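Local coordinates for protein probable LacI-family transcriptional regulator (Corynebacterium glutamicum ATCC 13032, PDB 3BIL) that probably binds DNA and regulates transcription as a member of the LacI family, pairing a DNA-binding part with a periplasmic-binding-protein-like domain, at residues I77-A82 / T278-A283; I100-N105 / S112-F117; A174-L179 / K207-N212; R200-D205 / A247-M252; V229-A234 / C260-L265. All coordinates share one frame; numbering follows the deposited sequence.

Contact 1. Residues I77-A82 / T278-A283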
# COMPACT_ATOMS: atom_id res chain seq x y z
N ILE A 77 -5.49 0.86 0.56
CA ILE A 77 -4.35 1.20 1.42
C ILE A 77 -3.87 -0.01 2.23
O ILE A 77 -2.75 -0.01 2.72
CB ILE A 77 -4.58 2.47 2.34
CG1 ILE A 77 -5.69 2.26 3.36
CG2 ILE A 77 -4.84 3.73 1.50
CD1 ILE A 77 -5.65 3.28 4.53
N ASN A 78 -4.70 -1.04 2.37
CA ASN A 78 -4.17 -2.33 2.79
C ASN A 78 -3.24 -2.89 1.69
O ASN A 78 -3.65 -3.12 0.53
CB ASN A 78 -5.27 -3.32 3.14
CG ASN A 78 -4.77 -4.46 4.03
OD1 ASN A 78 -3.77 -5.11 3.73
ND2 ASN A 78 -5.48 -4.72 5.11
N HIS A 79 -1.98 -3.07 2.06
CA HIS A 79 -1.00 -3.48 1.11
C HIS A 79 -1.30 -4.89 0.68
O HIS A 79 -1.00 -5.27 -0.45
CB HIS A 79 0.39 -3.38 1.71
CG HIS A 79 1.44 -4.12 0.94
ND1 HIS A 79 1.82 -5.41 1.24
CD2 HIS A 79 2.19 -3.74 -0.12
CE1 HIS A 79 2.76 -5.80 0.41
NE2 HIS A 79 3.00 -4.81 -0.44
N TYR A 80 -1.94 -5.67 1.55
CA TYR A 80 -2.29 -7.03 1.19
C TYR A 80 -3.34 -7.11 0.09
O TYR A 80 -3.21 -7.87 -0.86
CB TYR A 80 -2.79 -7.76 2.42
CG TYR A 80 -3.39 -9.11 2.13
CD1 TYR A 80 -2.59 -10.26 2.07
CD2 TYR A 80 -4.76 -9.25 1.95
CE1 TYR A 80 -3.14 -11.49 1.84
CE2 TYR A 80 -5.32 -10.47 1.70
CZ TYR A 80 -4.50 -11.59 1.65
OH TYR A 80 -5.09 -12.80 1.43
N PHE A 81 -4.40 -6.33 0.24
CA PHE A 81 -5.42 -6.29 -0.75
C PHE A 81 -4.97 -5.58 -2.05
O PHE A 81 -5.55 -5.83 -3.12
CB PHE A 81 -6.65 -5.62 -0.15
CG PHE A 81 -7.39 -6.47 0.83
CD1 PHE A 81 -7.84 -7.74 0.48
CD2 PHE A 81 -7.64 -6.00 2.11
CE1 PHE A 81 -8.54 -8.54 1.41
CE2 PHE A 81 -8.35 -6.77 3.04
CZ PHE A 81 -8.80 -8.06 2.71
N ALA A 82 -3.97 -4.69 -1.97
CA ALA A 82 -3.42 -4.08 -3.18
C ALA A 82 -2.50 -5.09 -3.88
O ALA A 82 -2.45 -5.17 -5.12
CB ALA A 82 -2.70 -2.77 -2.87
N THR A 278 3.07 -9.66 4.34
CA THR A 278 4.46 -9.64 3.90
C THR A 278 5.09 -8.28 3.63
O THR A 278 6.25 -8.25 3.26
CB THR A 278 4.66 -10.53 2.63
OG1 THR A 278 3.46 -10.54 1.82
CG2 THR A 278 5.01 -11.91 3.04
N HIS A 279 4.37 -7.17 3.84
CA HIS A 279 4.87 -5.83 3.48
C HIS A 279 6.40 -5.74 3.39
O HIS A 279 7.09 -6.16 4.31
CB HIS A 279 4.35 -4.77 4.46
CG HIS A 279 4.45 -3.37 3.95
ND1 HIS A 279 5.60 -2.85 3.39
CD2 HIS A 279 3.55 -2.35 3.96
CE1 HIS A 279 5.40 -1.59 3.04
NE2 HIS A 279 4.16 -1.26 3.39
N PRO A 280 6.93 -5.22 2.26
CA PRO A 280 8.38 -5.02 2.07
C PRO A 280 9.09 -4.33 3.24
O PRO A 280 10.19 -4.75 3.64
CB PRO A 280 8.48 -4.18 0.78
CG PRO A 280 7.02 -3.94 0.33
CD PRO A 280 6.14 -4.88 1.06
N LEU A 281 8.44 -3.32 3.82
CA LEU A 281 9.04 -2.62 4.97
C LEU A 281 9.11 -3.41 6.28
O LEU A 281 9.90 -3.04 7.16
CB LEU A 281 8.44 -1.23 5.20
CG LEU A 281 8.79 -0.16 4.15
CD1 LEU A 281 8.07 1.19 4.42
CD2 LEU A 281 10.31 0.04 4.04
N PHE A 282 8.32 -4.48 6.43
CA PHE A 282 8.48 -5.38 7.60
C PHE A 282 9.85 -6.06 7.58
O PHE A 282 10.48 -6.19 8.61
CB PHE A 282 7.32 -6.39 7.82
CG PHE A 282 5.94 -5.74 8.07
CD1 PHE A 282 4.78 -6.50 7.89
CD2 PHE A 282 5.81 -4.41 8.47
CE1 PHE A 282 3.53 -5.96 8.07
CE2 PHE A 282 4.57 -3.85 8.69
CZ PHE A 282 3.41 -4.61 8.48
N ALA A 283 10.34 -6.43 6.40
CA ALA A 283 11.62 -7.15 6.29
C ALA A 283 12.86 -6.29 6.54
O ALA A 283 13.98 -6.81 6.60
CB ALA A 283 11.71 -7.79 4.92
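His79 at the start of helix 79-94 lies against His279 and Pro280, in the loop that follows strand 272-276. Just ahead of it, Asn78 is the N-cap: its OD1 accepts Tyr80 N at 2.9 Å, in the carbonyl plane and on a lone pair, a capping bond at the first turn, from which His79 projects. His79 points its CB toward the loop, and with CG anti to the backbone N (chi1 164°) the imidazole extends away from the helix. There it forms a face-to-face stack with the His279 ring, centroids 4.7 Å apart and planes 27° from parallel. The overlap is partial, since CG of His279 lies over one face of His79 but toward its rim. On the His79 side, CB comes 4.0 Å from His279 CD2, while CE1 sits 3.7 Å from His279 CA. Further out, NE2 of His79 is 3.5 Å from Pro280 CD, the proline arriving from the opposite direction. Tyr80, next in sequence, sends its ring elsewhere, to Asp277 and Gln294.

The His279 ring is held at both ring nitrogens: its ND1 accepts Leu281 N at 2.9 Å, and its NE2 hydrogen-bonds NE2 of His279 in the second subunit. The stack therefore joins the N-terminal part of the fold to a loop of the C-terminal part right at the dimer interface. No hydrogen bond links the two segments. Contact between them rests on ring stacking and van der Waals packing against a His279 ring whose orientation is set by its own two bonds.

Contact 2. Residues I100-N105 / S112-F117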
# COMPACT_ATOMS: atom_id res chain seq x y z
N ILE A 100 -11.32 -4.41 -13.88
CA ILE A 100 -11.89 -3.23 -13.24
C ILE A 100 -11.94 -3.48 -11.72
O ILE A 100 -12.49 -4.49 -11.27
CB ILE A 100 -13.34 -3.02 -13.74
CG1 ILE A 100 -13.43 -3.19 -15.26
CG2 ILE A 100 -13.89 -1.69 -13.31
CD1 ILE A 100 -12.61 -2.18 -16.08
N ILE A 101 -11.37 -2.57 -10.94
CA ILE A 101 -11.27 -2.78 -9.50
C ILE A 101 -12.27 -1.93 -8.78
O ILE A 101 -12.51 -0.79 -9.17
CB ILE A 101 -9.84 -2.44 -8.96
CG1 ILE A 101 -8.75 -3.22 -9.71
CG2 ILE A 101 -9.73 -2.70 -7.44
CD1 ILE A 101 -7.89 -2.35 -10.56
N THR A 102 -12.85 -2.45 -7.70
CA THR A 102 -13.57 -1.57 -6.77
C THR A 102 -13.22 -1.75 -5.29
O THR A 102 -12.74 -2.79 -4.86
CB THR A 102 -15.14 -1.60 -6.92
OG1 THR A 102 -15.70 -2.49 -5.93
CG2 THR A 102 -15.61 -1.99 -8.33
N ASN A 103 -13.54 -0.72 -4.52
CA ASN A 103 -13.11 -0.60 -3.16
C ASN A 103 -14.32 -0.30 -2.32
O ASN A 103 -14.94 0.74 -2.48
CB ASN A 103 -12.13 0.56 -3.10
CG ASN A 103 -11.61 0.81 -1.70
OD1 ASN A 103 -11.98 0.13 -0.75
ND2 ASN A 103 -10.72 1.78 -1.58
N SER A 104 -14.67 -1.21 -1.41
CA SER A 104 -15.91 -1.10 -0.63
C SER A 104 -15.80 -0.34 0.68
O SER A 104 -16.82 -0.09 1.33
CB SER A 104 -16.50 -2.48 -0.36
OG SER A 104 -15.81 -3.18 0.66
N ASN A 105 -14.58 0.05 1.07
CA ASN A 105 -14.30 0.63 2.41
C ASN A 105 -14.90 -0.09 3.60
O ASN A 105 -15.19 0.54 4.61
CB ASN A 105 -14.70 2.09 2.49
CG ASN A 105 -13.98 2.91 1.50
OD1 ASN A 105 -14.56 3.34 0.50
ND2 ASN A 105 -12.68 3.10 1.72
N SER A 112 -22.76 -3.23 -2.26
CA SER A 112 -24.08 -3.35 -2.84
C SER A 112 -24.09 -2.54 -4.15
O SER A 112 -24.32 -3.11 -5.23
CB SER A 112 -25.12 -2.85 -1.85
OG SER A 112 -26.40 -3.38 -2.12
N GLY A 113 -23.77 -1.25 -4.06
CA GLY A 113 -23.63 -0.37 -5.23
C GLY A 113 -22.78 -0.94 -6.35
O GLY A 113 -23.16 -0.88 -7.52
N SER A 114 -21.63 -1.52 -5.99
CA SER A 114 -20.66 -2.06 -6.96
C SER A 114 -21.12 -3.27 -7.76
O SER A 114 -21.00 -3.29 -8.98
CB SER A 114 -19.36 -2.44 -6.24
OG SER A 114 -18.55 -1.30 -6.03
N LEU A 115 -21.62 -4.28 -7.05
CA LEU A 115 -22.09 -5.53 -7.65
C LEU A 115 -23.18 -5.22 -8.64
O LEU A 115 -23.10 -5.60 -9.81
CB LEU A 115 -22.64 -6.45 -6.57
CG LEU A 115 -21.63 -6.96 -5.55
CD1 LEU A 115 -22.30 -7.19 -4.19
CD2 LEU A 115 -20.97 -8.22 -6.09
N GLU A 116 -24.21 -4.53 -8.15
CA GLU A 116 -25.26 -4.01 -9.01
C GLU A 116 -24.65 -3.42 -10.28
O GLU A 116 -25.04 -3.78 -11.40
CB GLU A 116 -26.07 -2.95 -8.25
CG GLU A 116 -27.13 -2.23 -9.08
CD GLU A 116 -27.08 -0.71 -8.92
OE1 GLU A 116 -28.12 -0.13 -8.58
OE2 GLU A 116 -26.00 -0.10 -9.14
N PHE A 117 -23.66 -2.54 -10.11
CA PHE A 117 -23.06 -1.87 -11.25
C PHE A 117 -22.24 -2.83 -12.10
O PHE A 117 -22.36 -2.80 -13.32
CB PHE A 117 -22.21 -0.68 -10.82
CG PHE A 117 -21.51 0.01 -11.97
CD1 PHE A 117 -22.11 1.07 -12.63
CD2 PHE A 117 -20.25 -0.40 -12.39
CE1 PHE A 117 -21.46 1.71 -13.70
CE2 PHE A 117 -19.60 0.23 -13.46
CZ PHE A 117 -20.21 1.28 -14.11
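Thr102, on strand 99-103, the outermost strand of the sheet within this chain, faces helix 108-120 and meets Ser114 there. Its CB already lies 3.5 Å from Ser114 OG. Beyond CB the side chain divides: the hydroxyl OG1 reaches Ser114 OG at 3.1 Å in a hydrogen bond for which either group could be the donor, while the methyl CG2 stays 3.8 Å from the same oxygen. Ser114 OG is thus approached by the whole branched end of Thr102, and Ser114 CB lies 3.7 Å from Thr102 OG1. A chi1 of 98°, off a staggered position, brings OG1 to Ser114; the serine holds OG anti to its carbonyl carbon (chi1 -81°), bringing it to the Thr102 hydroxyl. Both residues are buried, and the bond pairs two hydroxyls beside Ile72, which touches both Thr102 and Leu115.

The strand leaves this point through an Asx turn at Asn103, whose OD1 accepts Asn105 N. The strand's other edge faces the dimer partner: Ile101 makes backbone hydrogen bonds to the second subunit. Strand 99-103 is paired with strand 69-73, and helix 108-120 leads back across to strand 126-128. This is the beta-alpha-beta crossover of the parallel, Rossmann-like N-terminal subdomain in periplasmic-binding-protein folds.

Contact 3. Residues A174-L179 / K207-N212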
# COMPACT_ATOMS: atom_id res chain seq x y z
N ALA A 174 2.68 -22.55 14.15
CA ALA A 174 4.14 -22.43 14.24
C ALA A 174 4.64 -21.21 14.96
O ALA A 174 5.65 -21.26 15.71
CB ALA A 174 4.77 -22.53 12.89
N ALA A 175 3.95 -20.09 14.75
CA ALA A 175 4.30 -18.90 15.53
C ALA A 175 4.10 -19.16 17.01
O ALA A 175 4.99 -18.84 17.80
CB ALA A 175 3.52 -17.71 15.09
N VAL A 176 2.97 -19.77 17.42
CA VAL A 176 2.77 -20.06 18.87
C VAL A 176 3.85 -21.00 19.42
O VAL A 176 4.48 -20.69 20.45
CB VAL A 176 1.36 -20.58 19.20
CG1 VAL A 176 1.28 -21.11 20.62
CG2 VAL A 176 0.30 -19.45 19.01
N GLU A 177 4.10 -22.11 18.70
CA GLU A 177 5.17 -23.06 19.02
C GLU A 177 6.48 -22.35 19.28
O GLU A 177 7.08 -22.54 20.33
CB GLU A 177 5.34 -24.14 17.93
CG GLU A 177 4.77 -25.52 18.31
CD GLU A 177 5.33 -26.05 19.66
OE1 GLU A 177 6.57 -26.28 19.75
OE2 GLU A 177 4.54 -26.23 20.62
N LEU A 178 6.87 -21.49 18.35
CA LEU A 178 8.08 -20.68 18.45
C LEU A 178 8.08 -19.75 19.64
O LEU A 178 9.13 -19.60 20.29
CB LEU A 178 8.28 -19.90 17.14
CG LEU A 178 9.60 -19.17 16.89
CD1 LEU A 178 10.78 -20.12 16.92
CD2 LEU A 178 9.56 -18.46 15.56
N LEU A 179 6.95 -19.10 19.92
CA LEU A 179 6.88 -18.25 21.14
C LEU A 179 7.10 -19.11 22.37
O LEU A 179 7.85 -18.72 23.29
CB LEU A 179 5.59 -17.39 21.24
CG LEU A 179 5.49 -16.37 20.08
CD1 LEU A 179 4.10 -15.83 19.78
CD2 LEU A 179 6.56 -15.28 20.16
N LYS A 207 -6.16 -19.60 19.79
CA LYS A 207 -6.59 -20.15 21.10
C LYS A 207 -6.22 -21.64 21.24
O LYS A 207 -5.53 -22.04 22.20
CB LYS A 207 -8.09 -19.90 21.39
CG LYS A 207 -8.45 -18.51 22.04
CD LYS A 207 -9.89 -18.16 21.68
CE LYS A 207 -10.70 -17.49 22.83
NZ LYS A 207 -12.08 -16.97 22.36
N ALA A 208 -6.62 -22.44 20.24
CA ALA A 208 -6.22 -23.86 20.15
C ALA A 208 -4.70 -24.12 20.15
O ALA A 208 -4.23 -24.98 20.90
CB ALA A 208 -6.87 -24.51 18.94
N ALA A 209 -3.94 -23.37 19.35
CA ALA A 209 -2.47 -23.47 19.38
C ALA A 209 -1.89 -23.27 20.77
O ALA A 209 -0.93 -23.93 21.13
CB ALA A 209 -1.82 -22.46 18.44
N CYS A 210 -2.42 -22.31 21.52
CA CYS A 210 -1.95 -22.08 22.88
C CYS A 210 -2.20 -23.30 23.77
O CYS A 210 -1.33 -23.70 24.57
CB CYS A 210 -2.63 -20.85 23.44
SG CYS A 210 -1.96 -19.29 22.79
N ALA A 211 -3.39 -23.88 23.63
CA ALA A 211 -3.73 -25.10 24.35
C ALA A 211 -2.81 -26.19 23.82
O ALA A 211 -2.12 -26.85 24.59
CB ALA A 211 -5.21 -25.47 24.14
N ASN A 212 -2.78 -26.37 22.50
CA ASN A 212 -2.01 -27.47 21.98
C ASN A 212 -0.54 -27.40 22.35
O ASN A 212 0.12 -28.43 22.47
CB ASN A 212 -2.16 -27.69 20.49
CG ASN A 212 -1.28 -28.85 20.01
OD1 ASN A 212 -1.74 -30.00 19.96
ND2 ASN A 212 0.01 -28.58 19.74
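Ala209 of helix 197-212 receives Val176 of helix 169-181, and the two helices come close, with CA atoms of these residues 6.3 Å apart. Along the second segment, the contact begins at Ala209. Its CB points at the valine and meets CG2 at 3.7 Å and CB of Val176 at 3.8 Å. The carbonyl of the same residue is touched as well: Val176 CG1 packs 3.6 Å from Ala209 O. Next comes Cys210, whose CB points away from the partner helix. It joins in through its backbone N, 4.0 Å from Val176 CG1, and more loosely through SG, 4.3 Å from the same methyl. The two methyls of Val176 therefore split the work, one on the alanine side chain and the other on the backbone between Ala209 and Cys210. That division follows from its rotamer, CG1 anti to the backbone N (chi1 169°).

Glu177 OE2 hydrogen-bonds OG of Ser213, the residue just past helix 197-212, a polar bond beside the apolar seam. Ala175 and Leu179 face the sheet, on Phe246 and Ile274. In chain order, helix 169-181 leads into strand 187-190, and helix 197-212 follows it. Neighbouring helices packed on a largely parallel sheet, linked through strand 187-190, are typical of the Rossmann-like C-terminal subdomain of this fold.

Contact 4. Residues R200-D205 / A247-M252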
# COMPACT_ATOMS: atom_id res chain seq x y z
N ARG A 200 -12.28 -14.27 13.17
CA ARG A 200 -12.61 -15.34 14.12
C ARG A 200 -11.83 -16.61 13.85
O ARG A 200 -11.25 -17.17 14.79
CB ARG A 200 -14.12 -15.59 14.30
CG ARG A 200 -14.94 -15.65 13.03
CD ARG A 200 -16.44 -15.68 13.30
NE ARG A 200 -17.10 -14.57 12.62
CZ ARG A 200 -17.59 -14.61 11.37
NH1 ARG A 200 -17.55 -15.72 10.63
NH2 ARG A 200 -18.15 -13.53 10.87
N GLU A 201 -11.78 -17.07 12.60
CA GLU A 201 -10.88 -18.16 12.23
C GLU A 201 -9.52 -18.08 12.96
O GLU A 201 -9.10 -19.04 13.61
CB GLU A 201 -10.67 -18.15 10.73
CG GLU A 201 -11.24 -19.33 9.96
CD GLU A 201 -10.17 -20.28 9.46
OE1 GLU A 201 -10.02 -20.41 8.22
OE2 GLU A 201 -9.46 -20.89 10.31
N ARG A 202 -8.86 -16.93 12.88
CA ARG A 202 -7.51 -16.75 13.39
C ARG A 202 -7.48 -16.64 14.89
O ARG A 202 -6.45 -16.95 15.51
CB ARG A 202 -6.86 -15.50 12.79
CG ARG A 202 -6.84 -15.54 11.27
CD ARG A 202 -6.07 -14.39 10.72
NE ARG A 202 -6.20 -14.38 9.28
CZ ARG A 202 -5.88 -13.34 8.53
NH1 ARG A 202 -5.45 -12.24 9.11
NH2 ARG A 202 -6.01 -13.39 7.21
N LEU A 203 -8.58 -16.16 15.48
CA LEU A 203 -8.61 -16.13 16.94
C LEU A 203 -8.93 -17.53 17.52
O LEU A 203 -8.30 -17.94 18.51
CB LEU A 203 -9.50 -15.00 17.48
CG LEU A 203 -9.93 -15.12 18.94
CD1 LEU A 203 -8.85 -14.59 19.91
CD2 LEU A 203 -11.28 -14.38 19.12
N GLU A 204 -9.84 -18.28 16.89
CA GLU A 204 -9.98 -19.73 17.24
C GLU A 204 -8.59 -20.41 17.23
O GLU A 204 -8.17 -20.98 18.26
CB GLU A 204 -10.93 -20.52 16.31
CG GLU A 204 -12.36 -19.99 16.10
CD GLU A 204 -13.15 -20.76 14.97
OE1 GLU A 204 -14.20 -20.24 14.51
OE2 GLU A 204 -12.73 -21.88 14.55
N ASP A 205 -7.86 -20.30 16.09
CA ASP A 205 -6.56 -20.97 15.88
C ASP A 205 -5.47 -20.56 16.84
O ASP A 205 -4.65 -21.36 17.29
CB ASP A 205 -6.09 -20.76 14.46
CG ASP A 205 -7.06 -21.33 13.44
OD1 ASP A 205 -7.02 -20.92 12.26
OD2 ASP A 205 -7.86 -22.20 13.81
N ALA A 247 0.01 -9.70 16.12
CA ALA A 247 -1.07 -9.05 15.40
C ALA A 247 -1.70 -10.07 14.53
O ALA A 247 -1.03 -10.99 14.10
CB ALA A 247 -0.49 -7.99 14.53
N GLY A 248 -2.97 -9.89 14.21
CA GLY A 248 -3.67 -10.83 13.34
C GLY A 248 -4.04 -10.21 12.02
O GLY A 248 -4.80 -10.83 11.28
N ASP A 249 -3.53 -8.99 11.73
CA ASP A 249 -3.76 -8.26 10.45
C ASP A 249 -2.59 -7.42 9.99
O ASP A 249 -1.76 -7.02 10.81
CB ASP A 249 -4.96 -7.31 10.59
CG ASP A 249 -6.23 -7.96 10.18
OD1 ASP A 249 -6.11 -9.01 9.51
OD2 ASP A 249 -7.33 -7.48 10.53
N SER A 250 -2.52 -7.09 8.70
CA SER A 250 -1.67 -5.97 8.27
C SER A 250 -1.85 -4.76 9.21
O SER A 250 -0.89 -4.25 9.80
CB SER A 250 -2.03 -5.48 6.85
OG SER A 250 -1.71 -6.43 5.85
N MET A 251 -3.10 -4.29 9.32
CA MET A 251 -3.36 -3.04 10.01
C MET A 251 -3.06 -3.14 11.50
O MET A 251 -2.46 -2.22 12.08
CB MET A 251 -4.76 -2.46 9.69
CG MET A 251 -4.99 -2.15 8.14
SD MET A 251 -3.83 -1.08 7.17
CE MET A 251 -2.73 -2.20 6.30
N MET A 252 -3.42 -4.27 12.12
CA MET A 252 -3.04 -4.51 13.49
C MET A 252 -1.48 -4.51 13.63
O MET A 252 -0.92 -3.99 14.61
CB MET A 252 -3.76 -5.77 14.05
CG MET A 252 -5.37 -5.71 14.14
SD MET A 252 -6.08 -4.46 15.29
CE MET A 252 -5.78 -2.98 14.40
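Arg202 stretches from helix 197-212 to the loop that links strand 244-247 to helix 250-262, where NH1 meets both Gly248 and Asp249. The chain leaves the helix with CG beside the backbone N and anti to the carbonyl carbon (chi1 -57°), then runs fully extended from CG to NE. This straight reach carries the guanidinium to the turn, and the side chain touches Ile172 and Tyr189. At the far end NH1 donates to Gly248 O at 2.7 Å. The oxygen lies in the guanidinium plane, at the edge of the group, but the bond is bent, with an N-H...O angle of 132°. CD of Arg202 stays 3.8 Å from the same oxygen.

Asp249 OD1 lies next to that oxygen, on the same side of NH1. The CB of Asp249 does not aim at the arginine, yet the carboxylate swings round to set OD1 3.3 Å from NH1, a salt bridge at the longer end. The guanidinium and carboxylate planes stand 82° apart, so one nitrogen meets one oxygen rather than two pairs closing side by side. Gly248 O and Asp249 OD1 are themselves only 2.9 Å apart, and both are acceptors.

Asp249 is the N-cap residue of helix 250-262, though its side chain makes no capping bond. The arginine of one helix thus ties down a strand-to-helix turn of the C-terminal subdomain. One NH1 gives a hydrogen bond to Gly248 O and a long salt bridge to Asp249; its positive charge probably offsets the repulsion between the two oxygens, and would favour an ionised Asp249 beside the helix start.

Contact 5. Residues V229-A234 / C260-L265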
# COMPACT_ATOMS: atom_id res chain seq x y z
N VAL A 229 -7.03 1.77 16.42
CA VAL A 229 -7.53 0.65 17.21
C VAL A 229 -6.42 -0.37 17.64
O VAL A 229 -6.44 -0.88 18.76
CB VAL A 229 -8.66 -0.01 16.46
CG1 VAL A 229 -9.08 -1.33 17.14
CG2 VAL A 229 -9.85 1.00 16.33
N GLY A 230 -5.45 -0.62 16.76
CA GLY A 230 -4.35 -1.52 17.04
C GLY A 230 -3.32 -0.89 17.93
O GLY A 230 -2.79 -1.52 18.84
N PHE A 231 -3.03 0.38 17.69
CA PHE A 231 -2.17 1.13 18.57
C PHE A 231 -2.71 1.13 20.02
O PHE A 231 -1.94 0.97 21.01
CB PHE A 231 -1.93 2.57 18.02
CG PHE A 231 -1.26 3.49 19.01
CD1 PHE A 231 -0.05 3.16 19.60
CD2 PHE A 231 -1.87 4.70 19.37
CE1 PHE A 231 0.58 4.01 20.56
CE2 PHE A 231 -1.25 5.57 20.34
CZ PHE A 231 -0.02 5.22 20.93
N GLU A 232 -4.03 1.30 20.16
CA GLU A 232 -4.66 1.40 21.49
C GLU A 232 -4.64 -0.02 22.06
O GLU A 232 -4.11 -0.28 23.15
CB GLU A 232 -6.09 1.94 21.35
CG GLU A 232 -6.47 3.11 22.29
CD GLU A 232 -5.50 4.31 22.26
OE1 GLU A 232 -4.59 4.39 23.12
OE2 GLU A 232 -5.65 5.19 21.38
N GLY A 233 -5.13 -0.96 21.28
CA GLY A 233 -5.01 -2.36 21.68
C GLY A 233 -3.62 -2.78 22.15
O GLY A 233 -3.46 -3.33 23.25
N ALA A 234 -2.60 -2.54 21.34
CA ALA A 234 -1.29 -3.05 21.67
C ALA A 234 -0.74 -2.36 22.88
O ALA A 234 -0.03 -2.97 23.68
CB ALA A 234 -0.37 -2.88 20.50
N CYS A 260 5.09 -0.07 19.91
CA CYS A 260 6.46 -0.32 20.43
C CYS A 260 7.34 0.88 20.30
O CYS A 260 8.25 1.09 21.15
CB CYS A 260 7.14 -1.48 19.71
SG CYS A 260 6.14 -2.89 19.97
N HIS A 261 7.07 1.65 19.23
CA HIS A 261 7.82 2.88 18.95
C HIS A 261 7.45 3.91 19.98
O HIS A 261 8.32 4.37 20.71
CB HIS A 261 7.58 3.42 17.52
CG HIS A 261 8.24 4.74 17.24
ND1 HIS A 261 9.60 4.88 17.02
CD2 HIS A 261 7.72 5.99 17.15
CE1 HIS A 261 9.89 6.15 16.82
NE2 HIS A 261 8.77 6.85 16.89
N LYS A 262 6.16 4.23 20.08
CA LYS A 262 5.71 5.19 21.10
C LYS A 262 6.14 4.82 22.54
O LYS A 262 6.65 5.67 23.23
CB LYS A 262 4.21 5.48 20.97
CG LYS A 262 3.91 6.15 19.59
CD LYS A 262 2.65 7.10 19.52
CE LYS A 262 2.68 7.92 18.20
NZ LYS A 262 1.37 8.07 17.50
N ALA A 263 6.00 3.56 22.95
CA ALA A 263 6.42 3.10 24.30
C ALA A 263 7.94 3.08 24.54
O ALA A 263 8.38 2.74 25.64
CB ALA A 263 5.81 1.68 24.61
N GLY A 264 8.73 3.38 23.51
CA GLY A 264 10.19 3.26 23.60
C GLY A 264 10.81 1.85 23.51
O GLY A 264 11.93 1.62 23.95
N LEU A 265 10.11 0.89 22.93
CA LEU A 265 10.67 -0.46 22.98
C LEU A 265 11.35 -0.90 21.66
O LEU A 265 10.82 -0.70 20.57
CB LEU A 265 9.61 -1.48 23.46
CG LEU A 265 8.92 -1.16 24.79
CD1 LEU A 265 7.46 -1.61 24.76
CD2 LEU A 265 9.65 -1.81 26.01
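Phe231 of helix 227-239 and Lys262 at the end of helix 250-262 cross at about a right angle. The ring is directed at the neighbouring helix, with CG anti to the backbone N (chi1 169°). Lysine carbons pass it obliquely: CD is 3.6 Å from Phe231 CZ, and CB is 3.9 Å from Phe231 CE1. The chain then bends at chi4 and brings the ammonium over a face, NZ standing 4.9 Å from the ring centroid and 22° off the ring normal. That position makes a cation-pi interaction, at a fairly long range.

The charge of Lys262 has a stronger partner one turn back in its own helix, the salt bridge to Glu258. Phe231 also rests on Glu258 and Ala259. Just beyond the lysine, helix 250-262 closes with a Schellman motif at Gly264, which has positive phi.

This is a surface contact between two helices of the C-terminal subdomain. Lys262 thus contributes in two ways: its methylenes pack on the aromatic ring, while the ammonium, paired with Glu258, probably adds only a modest electrostatic attraction.

Overall arrangement
Contacts 2, 3 and 4 are buried, contact 1 is partly buried, and contact 5 lies on the surface. Contact 2 belongs to the N-terminal subdomain and contacts 3 to 5 to the C-terminal one, while contact 1 bridges the two. Contacts 1 and 2, and contact 5 slightly, reach the second subunit. Helix 197-212 is shared by contacts 3 and 4, helix 250-262 by contacts 4 and 5, where Met252 packs on Gly230. Asn78 of contact 1 and Ser250 of contact 4 make a weak, probable hydrogen bond. Chemistry changes with place: apolar carbons in contact 3, paired hydroxyls in contact 2, charge near the chain's centre in contact 4, stacked imidazoles at the interface, a lysine over a phenyl ring outside.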